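Local coordinates for protein separin (Saccharomyces cerevisiae, PDB 5U1T) that cleaves the cohesin subunit MCD1/SCC1 at the onset of anaphase as a caspase-like cysteine endopeptidase, playing a central role in chromosome segregation, at residues 877-880 with 886-889; 842-845 with 851-854. One frame throughout, in Å; residues are numbered along the deposited sequence.

In the fold
Both contacts are helical hairpins in a run of four helices, 829-845, 849-863, 872-881 and 885-891. Contact 2 joins the first two across a short turn, and contact 1 joins the last two in the same manner further along the chain. Their centres lie 19 Å apart, and their nearest atoms, about 6 Å apart, do not touch. The helices tie them together: Met877 and Phe878 of contact 1 reach helix 829-845, which carries 842-845 of contact 2, and Phe878 stacks on Phe863 of helix 849-863. Both lie away from Cys1497, the probable catalytic cysteine, although Ile845 of contact 2 is hydrogen-bonded through its backbone to Lys1507.

Contact 1. Residues 877-880 with 886-889; sequences MFLY and VKLE
Leu888 holds CG anti to its backbone N (chi1 -163°), which sends its CD1 methyl toward Tyr880, while Leu879 turns CG to the side opposite its carbonyl carbon (chi1 -68°) and lays CD1 against the backbone of 886-889. The two leucines meet near their roots, CB of Leu879 lying 4.0 Å from CB of Leu888. Beyond that point their branches part. Leu879 CD1 comes to 3.6 Å from Leu888 CA and also touches the carbonyl O of Lys887, while the aliphatic CG of Lys887 flanks the same methyl at 4.2 Å. In the reverse direction, Leu888 CD1 reaches helix 872-881, packing 3.8 Å from Tyr880 CB and close to the Tyr880 backbone N, sitting at the edge of the phenol ring near its plane. No hydrogen bond joins the two segments; the contact rests mainly on two buried leucines between helical segments whose nearest CA atoms, those of Leu879 and Leu888, are 5.6 Å apart. Tyr880 and Lys887 border this pair, and the ends of both side chains lead away from the contact. This is a helical hairpin closing helix 872-881 on helix 885-891. Trp909 of helix 905-912 touches Leu888 and meets the Tyr880 ring with the planes at about 50°, while Met877 and Phe878 lean on helix 829-845.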
# COMPACT_ATOMS: atom_id res chain seq x y z
N MET A 877 -7.01 16.80 9.96
CA MET A 877 -6.62 17.36 8.67
C MET A 877 -7.73 18.22 8.09
O MET A 877 -7.47 19.28 7.52
CB MET A 877 -6.24 16.27 7.68
CG MET A 877 -4.97 15.54 8.03
SD MET A 877 -4.57 14.28 6.81
CE MET A 877 -3.04 13.68 7.53
N PHE A 878 -8.96 17.78 8.23
CA PHE A 878 -10.07 18.55 7.71
C PHE A 878 -10.24 19.85 8.50
O PHE A 878 -10.42 20.92 7.91
CB PHE A 878 -11.35 17.72 7.73
CG PHE A 878 -12.59 18.46 7.30
CD1 PHE A 878 -12.85 18.68 5.95
CD2 PHE A 878 -13.51 18.90 8.23
CE1 PHE A 878 -14.01 19.34 5.55
CE2 PHE A 878 -14.67 19.56 7.83
CZ PHE A 878 -14.92 19.79 6.49
N LEU A 879 -10.14 19.76 9.83
CA LEU A 879 -10.34 20.91 10.72
C LEU A 879 -9.26 21.97 10.51
O LEU A 879 -9.55 23.17 10.50
CB LEU A 879 -10.36 20.46 12.17
CG LEU A 879 -11.58 19.62 12.54
CD1 LEU A 879 -11.59 19.23 14.00
CD2 LEU A 879 -12.83 20.38 12.19
N TYR A 880 -8.03 21.51 10.34
CA TYR A 880 -6.89 22.36 9.99
C TYR A 880 -7.10 23.14 8.70
O TYR A 880 -7.04 24.36 8.69
CB TYR A 880 -5.65 21.50 9.85
CG TYR A 880 -4.38 22.27 9.62
CD1 TYR A 880 -3.80 22.98 10.66
CD2 TYR A 880 -3.75 22.26 8.39
CE1 TYR A 880 -2.64 23.66 10.47
CE2 TYR A 880 -2.58 22.95 8.19
CZ TYR A 880 -2.03 23.65 9.24
OH TYR A 880 -0.85 24.34 9.08
N VAL A 886 -9.47 25.47 16.96
CA VAL A 886 -10.05 25.25 18.27
C VAL A 886 -10.73 23.88 18.29
O VAL A 886 -10.45 23.03 19.15
CB VAL A 886 -11.05 26.37 18.65
CG1 VAL A 886 -10.32 27.56 19.24
CG2 VAL A 886 -11.86 26.80 17.42
N LYS A 887 -11.61 23.66 17.31
CA LYS A 887 -12.34 22.41 17.18
C LYS A 887 -11.35 21.25 16.97
O LYS A 887 -11.66 20.10 17.32
CB LYS A 887 -13.35 22.50 16.03
CG LYS A 887 -14.44 21.44 16.06
CD LYS A 887 -15.67 21.88 15.26
CE LYS A 887 -16.20 23.24 15.76
NZ LYS A 887 -16.91 23.17 17.10
N LEU A 888 -10.17 21.57 16.46
CA LEU A 888 -9.12 20.58 16.18
C LEU A 888 -8.48 20.00 17.44
O LEU A 888 -8.67 18.82 17.72
CB LEU A 888 -8.03 21.20 15.32
CG LEU A 888 -7.05 20.28 14.59
CD1 LEU A 888 -6.26 21.09 13.56
CD2 LEU A 888 -6.10 19.51 15.51
N GLU A 889 -7.70 20.80 18.16
CA GLU A 889 -6.98 20.31 19.35
C GLU A 889 -7.94 19.78 20.40
O GLU A 889 -7.52 19.11 21.35
CB GLU A 889 -6.08 21.40 19.97
CG GLU A 889 -4.57 21.21 19.64
CD GLU A 889 -3.66 22.34 20.14
OE1 GLU A 889 -3.08 23.09 19.31
OE2 GLU A 889 -3.49 22.48 21.37

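Contact 2. Residues 842-845 with 851-854; sequences YYMI and LQNI
A helical hairpin, made where helix 829-845 ends and helix 849-863 has just begun, brings Tyr843 beside Leu851 and Met844 beside Gln852. Its main feature is a CH-pi contact: Leu851 CB lies over one face of the Tyr843 ring, 3.6 Å from the centroid and 15° off the ring normal. The Leu851 side chain then runs on across that ring, bringing its CD1 methyl to 3.6 Å from Tyr843 CZ, near the phenol end. With chi1 at -73°, Tyr843 has its ring anti to its own carbonyl carbon, which turns one face to Leu851. At the root of the ring, Tyr843 CB packs 3.9 Å from Gln852 CB, near the pair of CA atoms that approach most closely, those of Tyr843 and Gln852, 5.0 Å apart. Gln852 has CG anti to its backbone N (chi1 -170°) and extends beyond it, which carries the amide across the Met844 side chain. There Gln852 OE1 is 3.3 Å from Met844 CG, and NE2 faces the carbonyl O of Tyr843 at 3.6 Å without a hydrogen bond between them. The far end of Met844 leads away from the contact. Tyr842 and Ile845 face other neighbours of the first helix: Tyr842 OH is hydrogen-bonded to Glu813 OE1 of helix 809-825, Ile845 packs on Ile804 of helix 782-805, and the backbone of Ile845 is hydrogen-bonded to Lys1507, placing this turn beside a later part of the chain.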
# COMPACT_ATOMS: atom_id res chain seq x y z
N TYR A 842 -0.11 21.87 -1.22
CA TYR A 842 0.91 22.14 -2.21
C TYR A 842 0.56 23.42 -2.99
O TYR A 842 1.44 24.19 -3.32
CB TYR A 842 1.07 20.95 -3.17
CG TYR A 842 1.90 21.31 -4.37
CD1 TYR A 842 3.27 21.53 -4.25
CD2 TYR A 842 1.31 21.46 -5.62
CE1 TYR A 842 4.03 21.87 -5.33
CE2 TYR A 842 2.06 21.80 -6.71
CZ TYR A 842 3.42 22.00 -6.56
OH TYR A 842 4.19 22.34 -7.63
N TYR A 843 -0.72 23.62 -3.27
CA TYR A 843 -1.15 24.78 -4.04
C TYR A 843 -1.03 26.03 -3.19
O TYR A 843 -0.87 27.13 -3.71
CB TYR A 843 -2.57 24.60 -4.58
CG TYR A 843 -2.59 23.60 -5.70
CD1 TYR A 843 -1.53 23.54 -6.61
CD2 TYR A 843 -3.63 22.68 -5.85
CE1 TYR A 843 -1.51 22.63 -7.64
CE2 TYR A 843 -3.61 21.76 -6.90
CZ TYR A 843 -2.55 21.74 -7.78
OH TYR A 843 -2.49 20.83 -8.81
N MET A 844 -1.08 25.84 -1.88
CA MET A 844 -0.83 26.94 -0.96
C MET A 844 0.64 27.36 -1.00
O MET A 844 0.94 28.52 -1.18
CB MET A 844 -1.22 26.54 0.46
CG MET A 844 -2.63 26.92 0.85
SD MET A 844 -2.86 26.78 2.65
CE MET A 844 -1.20 27.14 3.26
N ILE A 845 1.54 26.40 -0.84
CA ILE A 845 2.97 26.64 -0.92
C ILE A 845 3.39 27.30 -2.24
O ILE A 845 4.17 28.24 -2.24
CB ILE A 845 3.76 25.32 -0.73
CG1 ILE A 845 3.43 24.70 0.62
CG2 ILE A 845 5.27 25.54 -0.85
CD1 ILE A 845 4.20 23.43 0.90
N LEU A 851 -6.26 26.98 -8.06
CA LEU A 851 -6.28 25.55 -7.79
C LEU A 851 -6.44 25.31 -6.30
O LEU A 851 -7.09 24.35 -5.87
CB LEU A 851 -5.01 24.89 -8.30
CG LEU A 851 -5.01 24.65 -9.81
CD1 LEU A 851 -3.68 24.11 -10.30
CD2 LEU A 851 -6.16 23.72 -10.19
N GLN A 852 -5.84 26.19 -5.52
CA GLN A 852 -5.97 26.17 -4.07
C GLN A 852 -7.43 26.21 -3.59
O GLN A 852 -7.84 25.46 -2.69
CB GLN A 852 -5.18 27.34 -3.50
CG GLN A 852 -5.02 27.34 -2.04
CD GLN A 852 -4.37 28.62 -1.56
OE1 GLN A 852 -4.66 29.10 -0.46
NE2 GLN A 852 -3.48 29.18 -2.39
N ASN A 853 -8.22 27.09 -4.21
CA ASN A 853 -9.66 27.16 -3.95
C ASN A 853 -10.40 25.93 -4.44
O ASN A 853 -11.24 25.39 -3.73
CB ASN A 853 -10.26 28.39 -4.62
CG ASN A 853 -9.74 29.66 -4.03
OD1 ASN A 853 -9.40 29.71 -2.84
ND2 ASN A 853 -9.65 30.71 -4.86
N ILE A 854 -10.10 25.52 -5.67
CA ILE A 854 -10.76 24.38 -6.26
C ILE A 854 -10.48 23.11 -5.46
O ILE A 854 -11.39 22.31 -5.25
CB ILE A 854 -10.33 24.18 -7.72
CG1 ILE A 854 -11.09 25.16 -8.63
CG2 ILE A 854 -10.56 22.73 -8.15
CD1 ILE A 854 -10.51 25.28 -10.03